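Local coordinates for protein BolA (Coxiella burnetii, PDB 3TR3) that is of uncertain function but belongs to the BolA/IbaG family of stress-induced proteins and can bind a cobalt(II) ion, at residues H8-W13 with S64-L69; Q12-G17 with R52-A57. All coordinates share one frame; numbering follows the deposited sequence.

Interaction 1. Residues H8-W13 with S64-L69. With CO (cobalt (II) ion), chain D.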
ATOM      1  N   HIS B   8      -4.250   1.886  -7.615  1.00 34.18           N
ATOM      2  CA  HIS B   8      -3.232   0.960  -8.139  1.00 36.23           C
ATOM      3  C   HIS B   8      -2.389   1.655  -9.248  1.00 36.82           C
ATOM      4  O   HIS B   8      -1.235   1.324  -9.452  1.00 36.61           O
ATOM      5  CB  HIS B   8      -3.905  -0.316  -8.678  1.00 35.40           C
ATOM      6  CG  HIS B   8      -2.954  -1.428  -9.008  1.00 45.10           C
ATOM      7  ND1 HIS B   8      -2.157  -2.041  -8.061  1.00 51.42           N
ATOM      8  CD2 HIS B   8      -2.678  -2.049 -10.186  1.00 45.95           C
ATOM      9  CE1 HIS B   8      -1.438  -2.994  -8.633  1.00 51.98           C
ATOM     10  NE2 HIS B   8      -1.739  -3.018  -9.924  1.00 50.09           N
ATOM     11  N   ASP B   9      -3.008   2.578  -9.982  1.00 35.21           N
ATOM     12  CA  ASP B   9      -2.289   3.460 -10.875  1.00 39.03           C
ATOM     13  C   ASP B   9      -1.225   4.270 -10.104  1.00 38.72           C
ATOM     14  O   ASP B   9      -0.064   4.268 -10.472  1.00 40.99           O
ATOM     15  CB  ASP B   9      -3.244   4.430 -11.565  1.00 37.66           C
ATOM     16  CG  ASP B   9      -4.121   3.758 -12.600  1.00 44.00           C
ATOM     17  OD1 ASP B   9      -3.710   2.741 -13.203  1.00 42.32           O
ATOM     18  OD2 ASP B   9      -5.245   4.264 -12.801  1.00 49.62           O
ATOM     19  N   ILE B  10      -1.649   4.976  -9.062  1.00 37.85           N
ATOM     20  CA  ILE B  10      -0.779   5.862  -8.328  1.00 40.38           C
ATOM     21  C   ILE B  10       0.453   5.042  -7.902  1.00 42.06           C
ATOM     22  O   ILE B  10       1.598   5.508  -8.028  1.00 39.18           O
ATOM     23  CB  ILE B  10      -1.469   6.432  -7.052  1.00 48.58           C
ATOM     24  CG1 ILE B  10      -2.726   7.256  -7.381  1.00 43.64           C
ATOM     25  CG2 ILE B  10      -0.478   7.257  -6.222  1.00 49.82           C
ATOM     26  CD1 ILE B  10      -2.507   8.436  -8.263  1.00 38.65           C
ATOM     27  N   LYS B  11       0.206   3.811  -7.436  1.00 31.87           N
ATOM     28  CA  LYS B  11       1.249   2.952  -6.893  1.00 29.81           C
ATOM     29  C   LYS B  11       2.217   2.432  -7.951  1.00 37.94           C
ATOM     30  O   LYS B  11       3.447   2.462  -7.741  1.00 34.43           O
ATOM     31  CB  LYS B  11       0.644   1.779  -6.106  1.00 28.79           C
ATOM     32  CG  LYS B  11       1.542   0.561  -6.008  1.00 36.17           C
ATOM     33  CD  LYS B  11       0.993  -0.435  -4.981  1.00 43.54           C
ATOM     34  CE  LYS B  11       1.588  -1.825  -5.188  1.00 51.00           C
ATOM     35  NZ  LYS B  11       2.926  -1.994  -4.582  1.00 54.97           N
ATOM     36  N   GLN B  12       1.668   1.948  -9.070  1.00 35.19           N
ATOM     37  CA  GLN B  12       2.495   1.498 -10.174  1.00 39.93           C
ATOM     38  C   GLN B  12       3.353   2.618 -10.820  1.00 38.49           C
ATOM     39  O   GLN B  12       4.515   2.401 -11.118  1.00 35.90           O
ATOM     40  CB  GLN B  12       1.637   0.791 -11.224  1.00 47.09           C
ATOM     41  CG  GLN B  12       1.080  -0.547 -10.723  1.00 57.92           C
ATOM     42  CD  GLN B  12       0.393  -1.368 -11.825  1.00 66.74           C
ATOM     43  OE1 GLN B  12      -0.347  -0.828 -12.670  1.00 69.21           O
ATOM     44  NE2 GLN B  12       0.637  -2.683 -11.817  1.00 67.09           N
ATOM     45  N   TRP B  13       2.757   3.793 -11.044  1.00 39.15           N
ATOM     46  CA  TRP B  13       3.402   4.906 -11.729  1.00 34.56           C
ATOM     47  C   TRP B  13       4.587   5.444 -10.920  1.00 37.22           C
ATOM     48  O   TRP B  13       5.656   5.686 -11.468  1.00 41.51           O
ATOM     49  CB  TRP B  13       2.405   6.039 -11.988  1.00 30.04           C
ATOM     50  CG  TRP B  13       1.314   5.734 -12.982  1.00 38.33           C
ATOM     51  CD1 TRP B  13       1.329   4.775 -13.957  1.00 41.97           C
ATOM     52  CD2 TRP B  13       0.029   6.384 -13.083  1.00 37.51           C
ATOM     53  NE1 TRP B  13       0.147   4.796 -14.664  1.00 41.39           N
ATOM     54  CE2 TRP B  13      -0.667   5.772 -14.154  1.00 40.51           C
ATOM     55  CE3 TRP B  13      -0.591   7.432 -12.379  1.00 32.57           C
ATOM     56  CZ2 TRP B  13      -1.959   6.162 -14.536  1.00 41.09           C
ATOM     57  CZ3 TRP B  13      -1.867   7.827 -12.759  1.00 37.48           C
ATOM     58  CH2 TRP B  13      -2.541   7.188 -13.832  1.00 41.17           C
ATOM     59  N   SER B  64      -1.754  16.022 -16.014  1.00 38.72           N
ATOM     60  CA  SER B  64      -3.062  15.908 -16.676  1.00 40.49           C
ATOM     61  C   SER B  64      -4.124  14.996 -16.007  1.00 50.21           C
ATOM     62  O   SER B  64      -5.309  15.254 -16.137  1.00 50.75           O
ATOM     63  CB  SER B  64      -2.855  15.438 -18.122  1.00 38.50           C
ATOM     64  OG  SER B  64      -2.320  16.500 -18.889  1.00 43.31           O
ATOM     65  N   ASP B  65      -3.706  13.931 -15.323  1.00 47.71           N
ATOM     66  CA  ASP B  65      -4.651  12.892 -14.864  1.00 42.68           C
ATOM     67  C   ASP B  65      -5.038  12.964 -13.391  1.00 41.08           C
ATOM     68  O   ASP B  65      -6.181  12.667 -13.049  1.00 39.15           O
ATOM     69  CB  ASP B  65      -4.112  11.484 -15.137  1.00 42.53           C
ATOM     70  CG  ASP B  65      -3.815  11.246 -16.603  1.00 53.38           C
ATOM     71  OD1 ASP B  65      -4.385  11.959 -17.480  1.00 52.45           O
ATOM     72  OD2 ASP B  65      -3.015  10.324 -16.874  1.00 60.94           O
ATOM     73  N   ILE B  66      -4.078  13.334 -12.529  1.00 38.17           N
ATOM     74  CA  ILE B  66      -4.270  13.327 -11.088  1.00 35.22           C
ATOM     75  C   ILE B  66      -4.611  14.726 -10.608  1.00 39.39           C
ATOM     76  O   ILE B  66      -3.776  15.615 -10.675  1.00 40.73           O
ATOM     77  CB  ILE B  66      -3.019  12.822 -10.364  1.00 34.93           C
ATOM     78  CG1 ILE B  66      -2.562  11.480 -10.916  1.00 35.89           C
ATOM     79  CG2 ILE B  66      -3.213  12.752  -8.857  1.00 24.61           C
ATOM     80  CD1 ILE B  66      -1.294  11.020 -10.266  1.00 25.11           C
ATOM     81  N   HIS B  67      -5.840  14.920 -10.131  1.00 36.59           N
ATOM     82  CA  HIS B  67      -6.295  16.234  -9.704  1.00 33.75           C
ATOM     83  C   HIS B  67      -5.551  16.705  -8.437  1.00 34.30           C
ATOM     84  O   HIS B  67      -5.055  17.846  -8.374  1.00 31.93           O
ATOM     85  CB  HIS B  67      -7.847  16.228  -9.581  1.00 33.70           C
ATOM     86  CG  HIS B  67      -8.430  17.322  -8.730  1.00 35.36           C
ATOM     87  ND1 HIS B  67      -8.640  18.605  -9.191  1.00 32.43           N
ATOM     88  CD2 HIS B  67      -8.913  17.297  -7.461  1.00 37.66           C
ATOM     89  CE1 HIS B  67      -9.182  19.336  -8.234  1.00 30.74           C
ATOM     90  NE2 HIS B  67      -9.357  18.565  -7.174  1.00 37.06           N
ATOM     91  N   ALA B  68      -5.452  15.846  -7.425  1.00 34.09           N
ATOM     92  CA  ALA B  68      -4.797  16.244  -6.163  1.00 29.71           C
ATOM     93  C   ALA B  68      -4.143  15.057  -5.519  1.00 30.63           C
ATOM     94  O   ALA B  68      -4.708  13.956  -5.520  1.00 36.70           O
ATOM     95  CB  ALA B  68      -5.777  16.898  -5.202  1.00 29.42           C
ATOM     96  N   LEU B  69      -2.918  15.257  -5.036  1.00 30.87           N
ATOM     97  CA  LEU B  69      -2.156  14.176  -4.458  1.00 31.13           C
ATOM     98  C   LEU B  69      -1.373  14.670  -3.262  1.00 34.72           C
ATOM     99  O   LEU B  69      -0.505  15.457  -3.409  1.00 40.65           O
ATOM    100  CB  LEU B  69      -1.218  13.585  -5.490  1.00 32.19           C
ATOM    101  CG  LEU B  69      -0.244  12.549  -4.936  1.00 29.30           C
ATOM    102  CD1 LEU B  69      -1.000  11.407  -4.196  1.00 23.17           C
ATOM    103  CD2 LEU B  69       0.615  12.006  -6.053  1.00 24.61           C
TER
HETATM  104 CO    CO D  80     -10.785  19.147  -5.541  1.00 37.35          CO

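Interaction 2. Residues Q12-G17 with R52-A57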
ATOM      1  N   GLN B  12       1.668   1.948  -9.070  1.00 35.19           N
ATOM      2  CA  GLN B  12       2.495   1.498 -10.174  1.00 39.93           C
ATOM      3  C   GLN B  12       3.353   2.618 -10.820  1.00 38.49           C
ATOM      4  O   GLN B  12       4.515   2.401 -11.118  1.00 35.90           O
ATOM      5  CB  GLN B  12       1.637   0.791 -11.224  1.00 47.09           C
ATOM      6  CG  GLN B  12       1.080  -0.547 -10.723  1.00 57.92           C
ATOM      7  CD  GLN B  12       0.393  -1.368 -11.825  1.00 66.74           C
ATOM      8  OE1 GLN B  12      -0.347  -0.828 -12.670  1.00 69.21           O
ATOM      9  NE2 GLN B  12       0.637  -2.683 -11.817  1.00 67.09           N
ATOM     10  N   TRP B  13       2.757   3.793 -11.044  1.00 39.15           N
ATOM     11  CA  TRP B  13       3.402   4.906 -11.729  1.00 34.56           C
ATOM     12  C   TRP B  13       4.587   5.444 -10.920  1.00 37.22           C
ATOM     13  O   TRP B  13       5.656   5.686 -11.468  1.00 41.51           O
ATOM     14  CB  TRP B  13       2.405   6.039 -11.988  1.00 30.04           C
ATOM     15  CG  TRP B  13       1.314   5.734 -12.982  1.00 38.33           C
ATOM     16  CD1 TRP B  13       1.329   4.775 -13.957  1.00 41.97           C
ATOM     17  CD2 TRP B  13       0.029   6.384 -13.083  1.00 37.51           C
ATOM     18  NE1 TRP B  13       0.147   4.796 -14.664  1.00 41.39           N
ATOM     19  CE2 TRP B  13      -0.667   5.772 -14.154  1.00 40.51           C
ATOM     20  CE3 TRP B  13      -0.591   7.432 -12.379  1.00 32.57           C
ATOM     21  CZ2 TRP B  13      -1.959   6.162 -14.536  1.00 41.09           C
ATOM     22  CZ3 TRP B  13      -1.867   7.827 -12.759  1.00 37.48           C
ATOM     23  CH2 TRP B  13      -2.541   7.188 -13.832  1.00 41.17           C
ATOM     24  N   ILE B  14       4.399   5.613  -9.616  1.00 34.31           N
ATOM     25  CA  ILE B  14       5.461   6.118  -8.763  1.00 35.22           C
ATOM     26  C   ILE B  14       6.593   5.105  -8.647  1.00 37.26           C
ATOM     27  O   ILE B  14       7.750   5.468  -8.741  1.00 42.15           O
ATOM     28  CB  ILE B  14       4.956   6.476  -7.370  1.00 31.65           C
ATOM     29  CG1 ILE B  14       3.923   7.600  -7.435  1.00 27.44           C
ATOM     30  CG2 ILE B  14       6.115   6.850  -6.477  1.00 29.03           C
ATOM     31  CD1 ILE B  14       3.243   7.860  -6.035  1.00 23.89           C
ATOM     32  N   GLU B  15       6.269   3.829  -8.468  1.00 33.44           N
ATOM     33  CA  GLU B  15       7.317   2.804  -8.425  1.00 33.23           C
ATOM     34  C   GLU B  15       8.051   2.594  -9.760  1.00 38.18           C
ATOM     35  O   GLU B  15       9.181   2.147  -9.789  1.00 43.96           O
ATOM     36  CB  GLU B  15       6.773   1.483  -7.879  1.00 29.00           C
ATOM     37  CG  GLU B  15       6.269   1.611  -6.441  1.00 33.62           C
ATOM     38  CD  GLU B  15       5.570   0.356  -5.937  1.00 39.54           C
ATOM     39  OE1 GLU B  15       5.204  -0.507  -6.770  1.00 44.55           O
ATOM     40  OE2 GLU B  15       5.395   0.237  -4.705  1.00 37.13           O
ATOM     41  N   THR B  16       7.399   2.925 -10.859  1.00 38.00           N
ATOM     42  CA  THR B  16       8.007   2.826 -12.162  1.00 37.87           C
ATOM     43  C   THR B  16       8.957   3.997 -12.358  1.00 41.35           C
ATOM     44  O   THR B  16      10.084   3.800 -12.746  1.00 44.26           O
ATOM     45  CB  THR B  16       6.935   2.805 -13.276  1.00 38.31           C
ATOM     46  OG1 THR B  16       6.272   1.537 -13.251  1.00 46.22           O
ATOM     47  CG2 THR B  16       7.546   3.003 -14.661  1.00 34.86           C
ATOM     48  N   GLY B  17       8.500   5.202 -12.038  1.00 40.48           N
ATOM     49  CA  GLY B  17       9.281   6.402 -12.260  1.00 39.54           C
ATOM     50  C   GLY B  17      10.413   6.656 -11.270  1.00 39.61           C
ATOM     51  O   GLY B  17      11.374   7.333 -11.597  1.00 40.93           O
ATOM     52  N   ARG B  52       8.828  16.733  -4.613  1.00 35.47           N
ATOM     53  CA  ARG B  52       9.030  17.051  -6.020  1.00 38.94           C
ATOM     54  C   ARG B  52       9.551  15.876  -6.843  1.00 35.62           C
ATOM     55  O   ARG B  52       9.137  15.686  -8.000  1.00 35.10           O
ATOM     56  CB  ARG B  52       9.919  18.276  -6.179  1.00 44.32           C
ATOM     57  CG  ARG B  52       9.168  19.513  -5.833  1.00 53.21           C
ATOM     58  CD  ARG B  52      10.083  20.678  -5.709  1.00 64.55           C
ATOM     59  NE  ARG B  52       9.307  21.911  -5.653  1.00 77.80           N
ATOM     60  CZ  ARG B  52       9.839  23.133  -5.626  1.00 84.75           C
ATOM     61  NH1 ARG B  52      11.166  23.289  -5.644  1.00 82.56           N
ATOM     62  NH2 ARG B  52       9.040  24.197  -5.576  1.00 86.79           N
ATOM     63  N   LEU B  53      10.446  15.086  -6.255  1.00 29.72           N
ATOM     64  CA  LEU B  53      10.923  13.892  -6.951  1.00 31.94           C
ATOM     65  C   LEU B  53       9.737  12.973  -7.330  1.00 37.24           C
ATOM     66  O   LEU B  53       9.712  12.398  -8.428  1.00 36.92           O
ATOM     67  CB  LEU B  53      11.935  13.134  -6.105  1.00 31.75           C
ATOM     68  CG  LEU B  53      13.376  13.627  -6.226  1.00 41.33           C
ATOM     69  CD1 LEU B  53      14.334  12.834  -5.303  1.00 43.58           C
ATOM     70  CD2 LEU B  53      13.838  13.598  -7.705  1.00 41.16           C
ATOM     71  N   VAL B  54       8.762  12.861  -6.414  1.00 33.32           N
ATOM     72  CA  VAL B  54       7.619  12.003  -6.607  1.00 32.76           C
ATOM     73  C   VAL B  54       6.691  12.569  -7.701  1.00 32.27           C
ATOM     74  O   VAL B  54       6.302  11.840  -8.626  1.00 29.02           O
ATOM     75  CB  VAL B  54       6.849  11.740  -5.276  1.00 33.55           C
ATOM     76  CG1 VAL B  54       5.539  11.039  -5.573  1.00 23.90           C
ATOM     77  CG2 VAL B  54       7.705  10.916  -4.285  1.00 27.47           C
ATOM     78  N   TYR B  55       6.381  13.866  -7.624  1.00 28.97           N
ATOM     79  CA  TYR B  55       5.567  14.506  -8.653  1.00 29.98           C
ATOM     80  C   TYR B  55       6.251  14.413 -10.009  1.00 34.77           C
ATOM     81  O   TYR B  55       5.593  14.289 -11.036  1.00 37.18           O
ATOM     82  CB  TYR B  55       5.327  15.975  -8.338  1.00 31.34           C
ATOM     83  CG  TYR B  55       4.554  16.229  -7.075  1.00 37.53           C
ATOM     84  CD1 TYR B  55       3.510  15.387  -6.710  1.00 38.14           C
ATOM     85  CD2 TYR B  55       4.848  17.323  -6.247  1.00 37.55           C
ATOM     86  CE1 TYR B  55       2.786  15.601  -5.548  1.00 40.19           C
ATOM     87  CE2 TYR B  55       4.118  17.548  -5.067  1.00 37.39           C
ATOM     88  CZ  TYR B  55       3.081  16.677  -4.727  1.00 42.93           C
ATOM     89  OH  TYR B  55       2.304  16.858  -3.578  1.00 48.26           O
ATOM     90  N   ASN B  56       7.581  14.518 -10.015  1.00 32.15           N
ATOM     91  CA  ASN B  56       8.329  14.446 -11.258  1.00 31.16           C
ATOM     92  C   ASN B  56       8.338  13.026 -11.847  1.00 30.15           C
ATOM     93  O   ASN B  56       8.197  12.848 -13.055  1.00 28.49           O
ATOM     94  CB  ASN B  56       9.751  14.992 -11.038  1.00 37.40           C
ATOM     95  CG  ASN B  56      10.580  15.000 -12.305  1.00 42.52           C
ATOM     96  OD1 ASN B  56      11.261  14.011 -12.602  1.00 46.85           O
ATOM     97  ND2 ASN B  56      10.535  16.111 -13.058  1.00 40.05           N
ATOM     98  N   ALA B  57       8.522  12.028 -10.979  1.00 29.02           N
ATOM     99  CA  ALA B  57       8.344  10.627 -11.325  1.00 30.68           C
ATOM    100  C   ALA B  57       6.959  10.307 -11.936  1.00 37.11           C
ATOM    101  O   ALA B  57       6.851   9.373 -12.702  1.00 36.98           O
ATOM    102  CB  ALA B  57       8.598   9.736 -10.091  1.00 30.48           C
TER

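Interaction 1. Residues H8-W13 with S64-L69
Ile-66 reaches Ile-10 and Trp-13 because its chi2 of 177° carries CD1 straight out toward helix 7-17. Its CG1 lies anti to the carbonyl carbon (chi1 -53°). Ile-10 is bent instead, with both torsions near -60°, which brings its CD1 round to the same spot. The two methyl ends meet, Ile-10 CD1 to Ile-66 CD1 at 3.5 Å. The two side chains cross at an angle, and CD1 of Ile-10 also lies near CG1 of Ile-66.

Trp-13 comes alongside Ile-66, the two side chains running in opposite directions. The indole offers its edge, and CD1 of Ile-66 lies near the ring plane, 4.1 Å from CZ3 of Trp-13. One face of the indole rests on its own helix, over the carbonyl oxygen of Asp-9. Asp-65 stands at the margin; its OD2 is hydrogen-bonded to ND1 of His-61, whose ring stacks on Trp-13.

No hydrogen bond joins 8-13 to 64-69; the closest contacts are between apolar side chains. Next to Ile-66, His-67 binds cobalt through NE2 at 2.2 Å, together with His-32 of the same chain. The metal is on the side away from helix 7-17. The contact sits where helix 59-65 gives way to strand 68-74. Phe-33 of strand 32-38 touches both isoleucines, so helix 7-17 and this turn pack together against the sheet.

Interaction 2. Residues Q12-G17 with R52-A57
Ala-57 and Gly-17 bring the two helices closest together. Their CA atoms are 4.4 Å apart, although the axes of the short segments stay 8.9 Å apart at closest approach. The methyl of Ala-57 points at helix 7-17 and lies against the carbonyl group of Gly-17, its CB 3.8 Å from C of Gly-17. Gly-17 has no side chain, so the backbone itself forms this surface. This close backbone contact lies toward the solvent edge.

Deeper in, Ile-14 and Val-54 are both buried. CD1 of Ile-14 meets CG1 of Val-54 at 3.9 Å, and the two side chains pass at a slant. Chi2 of 172° extends Ile-14 to its full length, which lets its terminal methyl span the gap. Val-23 and Leu-58 also touch Ile-14, and Leu-71 touches Val-54.

Thr-16 is exposed, beyond both pairs, and does not touch 52-57. It turns back on its own helix, with OG1 2.9 Å from O of Gln-12. That oxygen also accepts from N of Thr-16, and the two donors come from opposite faces of the carbonyl plane. The hydroxyl thus stays on helix 7-17 and adds nothing across the gap.

No hydrogen bond links the two segments. The helix directions lie 103° apart, nearly perpendicular, so contact is confined to a small patch. Two helices packed on one side of a three-stranded mixed sheet in this way are consistent with the alpha+beta BolA fold, which resembles a class II KH domain.

How the interactions relate
From the N terminus, helix 7-17 comes first and serves both contacts, which share Gln-12 and Trp-13. The chain then runs through strands 22-28 and 32-38 to helix 47-57. There interaction 2 closes a loop, with 34 residues between its segments. Helix 59-65 follows, and interaction 1 closes a longer loop of 50 residues at the turn leading into strand 68-74. The shorter loop nests wholly within the longer one. The centres of the two contacts are 9 Å apart. Together they tie the first helix to helix 47-57 and to the turn after helix 59-65, while a probable hydrogen bond from Tyr-55 OH to Leu-69 O holds helix 47-57 to strand 68-74.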